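Local coordinates for protein putative dehydrogenase (Pseudomonas fluorescens, PDB 6UUG) that serves as the flavin-dependent methanesulfinate monooxygenase MsuC, the oxygenase of a two-component system in bacterial sulfur assimilation, at residues R117-P122 against E232-P237; H110-T115 against W139-N144. One frame throughout, in Å; residues are numbered along the deposited sequence.

Contact 1: residues R117-P122 against E232-P237; sequences RLFSRP and ELLLDP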
loop_
_atom_site.group_PDB
_atom_site.type_symbol
_atom_site.label_atom_id
_atom_site.label_comp_id
_atom_site.label_asym_id
_atom_site.label_seq_id
_atom_site.Cartn_x
_atom_site.Cartn_y
_atom_site.Cartn_z
ATOM N N ARG A 117 11.898 -34.901 -20.992
ATOM C CA ARG A 117 10.869 -35.016 -22.022
ATOM C C ARG A 117 11.045 -33.955 -23.101
ATOM O O ARG A 117 10.893 -34.239 -24.294
ATOM C CB ARG A 117 9.479 -34.901 -21.388
ATOM C CG ARG A 117 8.324 -34.736 -22.396
ATOM C CD ARG A 117 8.132 -36.004 -23.215
ATOM N NE ARG A 117 7.100 -35.865 -24.246
ATOM C CZ ARG A 117 7.294 -35.345 -25.458
ATOM N NH1 ARG A 117 8.484 -34.883 -25.827
ATOM N NH2 ARG A 117 6.285 -35.283 -26.316
ATOM N N LEU A 118 11.379 -32.728 -22.701
ATOM C CA LEU A 118 11.449 -31.620 -23.643
ATOM C C LEU A 118 12.800 -31.479 -24.329
ATOM O O LEU A 118 12.857 -30.948 -25.450
ATOM C CB LEU A 118 11.106 -30.311 -22.923
ATOM C CG LEU A 118 9.662 -30.150 -22.449
ATOM C CD1 LEU A 118 9.537 -28.902 -21.566
ATOM C CD2 LEU A 118 8.716 -30.049 -23.634
ATOM N N PHE A 119 13.884 -31.937 -23.692
ATOM C CA PHE A 119 15.241 -31.652 -24.157
ATOM C C PHE A 119 15.928 -32.825 -24.853
ATOM O O PHE A 119 16.985 -32.616 -25.460
ATOM C CB PHE A 119 16.151 -31.213 -22.997
ATOM C CG PHE A 119 15.824 -29.870 -22.399
ATOM C CD1 PHE A 119 14.856 -29.042 -22.942
ATOM C CD2 PHE A 119 16.517 -29.439 -21.274
ATOM C CE1 PHE A 119 14.575 -27.800 -22.367
ATOM C CE2 PHE A 119 16.253 -28.202 -20.693
ATOM C CZ PHE A 119 15.279 -27.377 -21.242
ATOM N N SER A 120 15.383 -34.042 -24.786
ATOM C CA SER A 120 16.101 -35.216 -25.284
ATOM C C SER A 120 15.217 -36.013 -26.244
ATOM O O SER A 120 14.054 -35.681 -26.489
ATOM C CB SER A 120 16.584 -36.105 -24.129
ATOM O OG SER A 120 15.510 -36.785 -23.495
ATOM N N ARG A 121 15.793 -37.083 -26.791
ATOM C CA ARG A 121 15.151 -37.909 -27.805
ATOM C C ARG A 121 14.229 -38.950 -27.164
ATOM O O ARG A 121 14.473 -39.389 -26.038
ATOM C CB ARG A 121 16.211 -38.608 -28.651
ATOM C CG ARG A 121 17.141 -37.657 -29.394
ATOM C CD ARG A 121 18.294 -38.388 -30.061
ATOM N NE ARG A 121 19.417 -38.607 -29.152
ATOM C CZ ARG A 121 19.740 -39.789 -28.638
ATOM N NH1 ARG A 121 19.025 -40.863 -28.947
ATOM N NH2 ARG A 121 20.781 -39.903 -27.818
ATOM N N PRO A 122 13.179 -39.388 -27.875
ATOM C CA PRO A 122 12.296 -40.429 -27.311
ATOM C C PRO A 122 13.029 -41.674 -26.839
ATOM O O PRO A 122 12.638 -42.261 -25.824
ATOM C CB PRO A 122 11.338 -40.739 -28.472
ATOM C CG PRO A 122 11.318 -39.470 -29.278
ATOM C CD PRO A 122 12.726 -38.945 -29.207
ATOM N N GLU A 232 23.309 -39.922 -22.137
ATOM C CA GLU A 232 22.725 -39.253 -20.986
ATOM C C GLU A 232 22.628 -37.744 -21.170
ATOM O O GLU A 232 22.036 -37.072 -20.319
ATOM C CB GLU A 232 23.528 -39.602 -19.729
ATOM C CG GLU A 232 23.461 -41.105 -19.426
ATOM C CD GLU A 232 24.429 -41.553 -18.358
ATOM O OE1 GLU A 232 25.581 -41.067 -18.345
ATOM O OE2 GLU A 232 24.029 -42.391 -17.529
ATOM N N LEU A 233 23.177 -37.207 -22.261
ATOM C CA LEU A 233 23.144 -35.774 -22.520
ATOM C C LEU A 233 21.825 -35.385 -23.168
ATOM O O LEU A 233 21.346 -36.058 -24.083
ATOM C CB LEU A 233 24.301 -35.367 -23.438
ATOM C CG LEU A 233 25.708 -35.688 -22.926
ATOM C CD1 LEU A 233 26.751 -35.374 -23.993
ATOM C CD2 LEU A 233 25.988 -34.917 -21.659
ATOM N N LEU A 234 21.251 -34.274 -22.705
ATOM C CA LEU A 234 19.964 -33.800 -23.215
ATOM C C LEU A 234 20.251 -32.777 -24.309
ATOM O O LEU A 234 20.272 -31.573 -24.068
ATOM C CB LEU A 234 19.119 -33.218 -22.085
ATOM C CG LEU A 234 19.079 -33.979 -20.754
ATOM C CD1 LEU A 234 18.072 -33.335 -19.793
ATOM C CD2 LEU A 234 18.772 -35.466 -20.953
ATOM N N LEU A 235 20.450 -33.267 -25.533
ATOM C CA LEU A 235 20.952 -32.444 -26.628
ATOM C C LEU A 235 19.973 -32.248 -27.773
ATOM O O LEU A 235 20.082 -31.251 -28.489
ATOM C CB LEU A 235 22.242 -33.054 -27.202
ATOM C CG LEU A 235 23.467 -33.001 -26.291
ATOM C CD1 LEU A 235 24.591 -33.852 -26.861
ATOM C CD2 LEU A 235 23.920 -31.562 -26.110
ATOM N N ASP A 236 19.031 -33.162 -27.977
ATOM C CA ASP A 236 18.156 -33.119 -29.150
ATOM C C ASP A 236 16.699 -33.061 -28.714
ATOM O O ASP A 236 16.118 -34.099 -28.350
ATOM C CB ASP A 236 18.406 -34.341 -30.032
ATOM C CG ASP A 236 18.092 -34.080 -31.500
ATOM O OD1 ASP A 236 17.865 -32.905 -31.864
ATOM O OD2 ASP A 236 18.074 -35.053 -32.286
ATOM N N PRO A 237 16.042 -31.889 -28.767
ATOM C CA PRO A 237 16.520 -30.602 -29.291
ATOM C C PRO A 237 17.317 -29.742 -28.307
ATOM O O PRO A 237 17.771 -28.665 -28.691
ATOM C CB PRO A 237 15.221 -29.892 -29.660
ATOM C CG PRO A 237 14.259 -30.370 -28.614
ATOM C CD PRO A 237 14.621 -31.819 -28.366
#
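Phe-119 and Leu-234 supply the apolar part of this contact. Their CB atoms meet at 3.7 Å. The Phe-119 ring itself leads away from residues 232-237 and packs on Pro-239. With its CG anti to the carbonyl carbon (chi1 -43°), Leu-234 brings CD2 to 3.9 Å from Ser-120 CB and CD1 obliquely toward the Phe-119 ring. The side chain also touches Trp-128 and Ile-192.

Backbone atoms make the second group of contacts. The carbonyl of Phe-119 lies against the loop from Leu-234 to Pro-237. Its O is 3.3 Å from Asp-236 N, but the angle is too poor for a hydrogen bond. The backbone of Phe-119 bonds Gly-238 instead, just beyond the segment. Ser-120 C and Asp-236 O pack tightly at 3.0 Å. The peptide before Pro-237 is cis, and the proline CG comes 3.5 Å from Leu-118 O.

In this acyl-CoA dehydrogenase-like fold, the contact joins the helical N-terminal part, at the end of helix 100-119, to the loop leading from strand 221-228 to helix 247-277. Ser-120 has left helical geometry, yet its OG bonds back to Val-116 O. Arg-121 then takes the N-cap position of helix 122-135.

Charged side chains form the outer part. Arg-121 and Asp-236 cross at about a right angle and touch through Arg-121 CG and Asp-236 CB at 3.6 Å. The opposite charges are not in contact, with Arg-121 NE 4.9 Å from Asp-236 OD2, and would probably attract only weakly. NH1 of Arg-121 forms its salt bridge with Glu-123. An alanine here would probably leave Glu-123 without that partner and uncover Asp-236 CB. Gln-124 joins both sides, accepting from Arg-121 N and donating to Leu-233 O.

Contact 2: residues H110-T115 against W139-N144; sequences HLMLAT and WGNALN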
loop_
_atom_site.group_PDB
_atom_site.type_symbol
_atom_site.label_atom_id
_atom_site.label_comp_id
_atom_site.label_asym_id
_atom_site.label_seq_id
_atom_site.Cartn_x
_atom_site.Cartn_y
_atom_site.Cartn_z
ATOM N N HIS A 110 8.734 -33.472 -10.822
ATOM C CA HIS A 110 8.035 -33.516 -12.109
ATOM C C HIS A 110 8.646 -32.547 -13.116
ATOM O O HIS A 110 8.569 -32.782 -14.331
ATOM C CB HIS A 110 6.538 -33.263 -11.896
ATOM C CG HIS A 110 5.861 -34.393 -11.182
ATOM N ND1 HIS A 110 5.626 -35.607 -11.789
ATOM C CD2 HIS A 110 5.441 -34.526 -9.900
ATOM C CE1 HIS A 110 5.062 -36.430 -10.925
ATOM N NE2 HIS A 110 4.945 -35.802 -9.768
ATOM N N LEU A 111 9.256 -31.459 -12.636
ATOM C CA LEU A 111 10.018 -30.586 -13.528
ATOM C C LEU A 111 11.220 -31.311 -14.134
ATOM O O LEU A 111 11.550 -31.097 -15.307
ATOM C CB LEU A 111 10.478 -29.328 -12.778
ATOM C CG LEU A 111 11.369 -28.363 -13.565
ATOM C CD1 LEU A 111 10.617 -27.721 -14.709
ATOM C CD2 LEU A 111 11.917 -27.271 -12.629
ATOM N N MET A 112 11.895 -32.162 -13.352
ATOM C CA MET A 112 13.019 -32.922 -13.909
ATOM C C MET A 112 12.546 -33.878 -14.999
ATOM O O MET A 112 13.199 -34.015 -16.042
ATOM C CB MET A 112 13.744 -33.704 -12.812
ATOM C CG MET A 112 14.348 -32.856 -11.689
ATOM S SD MET A 112 15.331 -31.451 -12.252
ATOM C CE MET A 112 14.359 -30.068 -11.635
ATOM N N LEU A 113 11.399 -34.530 -14.786
ATOM C CA LEU A 113 10.833 -35.377 -15.832
ATOM C C LEU A 113 10.475 -34.562 -17.069
ATOM O O LEU A 113 10.713 -34.999 -18.200
ATOM C CB LEU A 113 9.610 -36.116 -15.291
ATOM C CG LEU A 113 9.869 -37.197 -14.247
ATOM C CD1 LEU A 113 8.535 -37.765 -13.787
ATOM C CD2 LEU A 113 10.740 -38.302 -14.872
ATOM N N ALA A 114 9.915 -33.364 -16.876
ATOM C CA ALA A 114 9.624 -32.499 -18.013
ATOM C C ALA A 114 10.889 -32.125 -18.765
ATOM O O ALA A 114 10.860 -31.966 -19.992
ATOM C CB ALA A 114 8.910 -31.225 -17.550
ATOM N N THR A 115 11.998 -31.980 -18.038
ATOM C CA THR A 115 13.272 -31.597 -18.641
ATOM C C THR A 115 13.763 -32.655 -19.629
ATOM O O THR A 115 14.154 -32.327 -20.753
ATOM C CB THR A 115 14.312 -31.366 -17.544
ATOM O OG1 THR A 115 13.855 -30.333 -16.658
ATOM C CG2 THR A 115 15.631 -30.926 -18.149
ATOM N N TRP A 139 13.328 -38.007 -8.651
ATOM C CA TRP A 139 14.289 -37.216 -9.420
ATOM C C TRP A 139 14.615 -35.919 -8.686
ATOM O O TRP A 139 13.708 -35.224 -8.223
ATOM C CB TRP A 139 13.732 -36.878 -10.807
ATOM C CG TRP A 139 13.712 -38.035 -11.772
ATOM C CD1 TRP A 139 12.986 -39.184 -11.651
ATOM C CD2 TRP A 139 14.431 -38.137 -13.009
ATOM N NE1 TRP A 139 13.212 -40.000 -12.739
ATOM C CE2 TRP A 139 14.101 -39.383 -13.580
ATOM C CE3 TRP A 139 15.338 -37.303 -13.680
ATOM C CZ2 TRP A 139 14.631 -39.810 -14.796
ATOM C CZ3 TRP A 139 15.865 -37.727 -14.892
ATOM C CH2 TRP A 139 15.514 -38.974 -15.436
ATOM N N GLY A 140 15.909 -35.586 -8.610
ATOM C CA GLY A 140 16.369 -34.401 -7.919
ATOM C C GLY A 140 17.052 -33.421 -8.865
ATOM O O GLY A 140 17.294 -33.713 -10.041
ATOM N N ASN A 141 17.354 -32.240 -8.330
ATOM C CA ASN A 141 17.856 -31.124 -9.122
ATOM C C ASN A 141 19.321 -30.864 -8.815
ATOM O O ASN A 141 19.710 -30.780 -7.646
ATOM C CB ASN A 141 17.064 -29.847 -8.846
ATOM C CG ASN A 141 17.680 -28.636 -9.516
ATOM O OD1 ASN A 141 17.769 -28.574 -10.736
ATOM N ND2 ASN A 141 18.119 -27.664 -8.716
ATOM N N ALA A 142 20.121 -30.721 -9.869
ATOM C CA ALA A 142 21.498 -30.251 -9.784
ATOM C C ALA A 142 21.797 -29.328 -10.953
ATOM O O ALA A 142 22.925 -29.290 -11.456
ATOM C CB ALA A 142 22.491 -31.418 -9.757
ATOM N N LEU A 143 20.782 -28.606 -11.416
ATOM C CA LEU A 143 20.884 -27.710 -12.556
ATOM C C LEU A 143 20.852 -26.286 -12.024
ATOM O O LEU A 143 19.861 -25.871 -11.415
ATOM C CB LEU A 143 19.747 -27.972 -13.549
ATOM C CG LEU A 143 19.347 -26.920 -14.595
ATOM C CD1 LEU A 143 20.509 -26.548 -15.484
ATOM C CD2 LEU A 143 18.178 -27.409 -15.439
ATOM N N ASN A 144 21.949 -25.557 -12.216
ATOM C CA ASN A 144 22.045 -24.162 -11.796
ATOM C C ASN A 144 22.743 -23.416 -12.923
ATOM O O ASN A 144 23.980 -23.464 -13.035
ATOM C CB ASN A 144 22.798 -24.010 -10.476
ATOM C CG ASN A 144 22.557 -22.658 -9.811
ATOM O OD1 ASN A 144 22.039 -21.725 -10.428
ATOM N ND2 ASN A 144 22.940 -22.549 -8.543
#
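Met-112 and Trp-139 have the nearest CA atoms where helix 110-115 crosses strand 139-142 at 78°, with the axes 7.6 Å apart. The CB atoms of these two residues touch at 3.8 Å. The Met-112 chain bends at chi2 and chi3 and follows the strand. Its CG is 3.5 Å from Gly-140 O, and its CE lies 3.8 Å from Asn-141 OD1.

Leu-113 meets the indole of Trp-139 at about a right angle. Its CD2 sits over one face of the five-membered ring, 3.8 Å from the centroid and 17° off the normal. This is a CH-pi contact. The indole NE1 donates to Thr-132 OG1.

Asn-141 OD1 accepts from Leu-143 N at 3.1 Å, which makes an Asx turn as the strand ends. The donor stands above the carbonyl plane. Thr-115 OG1 bonds Leu-111 O within the helix and accepts from Arg-248 NE.

The helix and strand therefore meet through apolar and CH-pi packing. The buried Trp-139 NE1, Asn-141 OD1 and Thr-115 OG1 find their partners within their own segment or elsewhere in the chain.

Both contacts use helix 100-119. Contact 2 takes part of its second half and lies in the core, its centre about 10 Å from the centre of the chain; all its touching residues are buried. Contact 1 takes its C-terminal end, its centre about 22 Å out, and is only partly buried. The chemistry follows this. Contact 2 sets a helix on a strand with apolar side chains and an indole face. Contact 1 joins a helix end to a loop, with backbone carbonyls, a proline and charged side chains toward the solvent. The centres are about 13 Å apart. Leu-234 CD1 packs on Thr-115 CG2 at 3.8 Å, so the two contacts touch through these methyls.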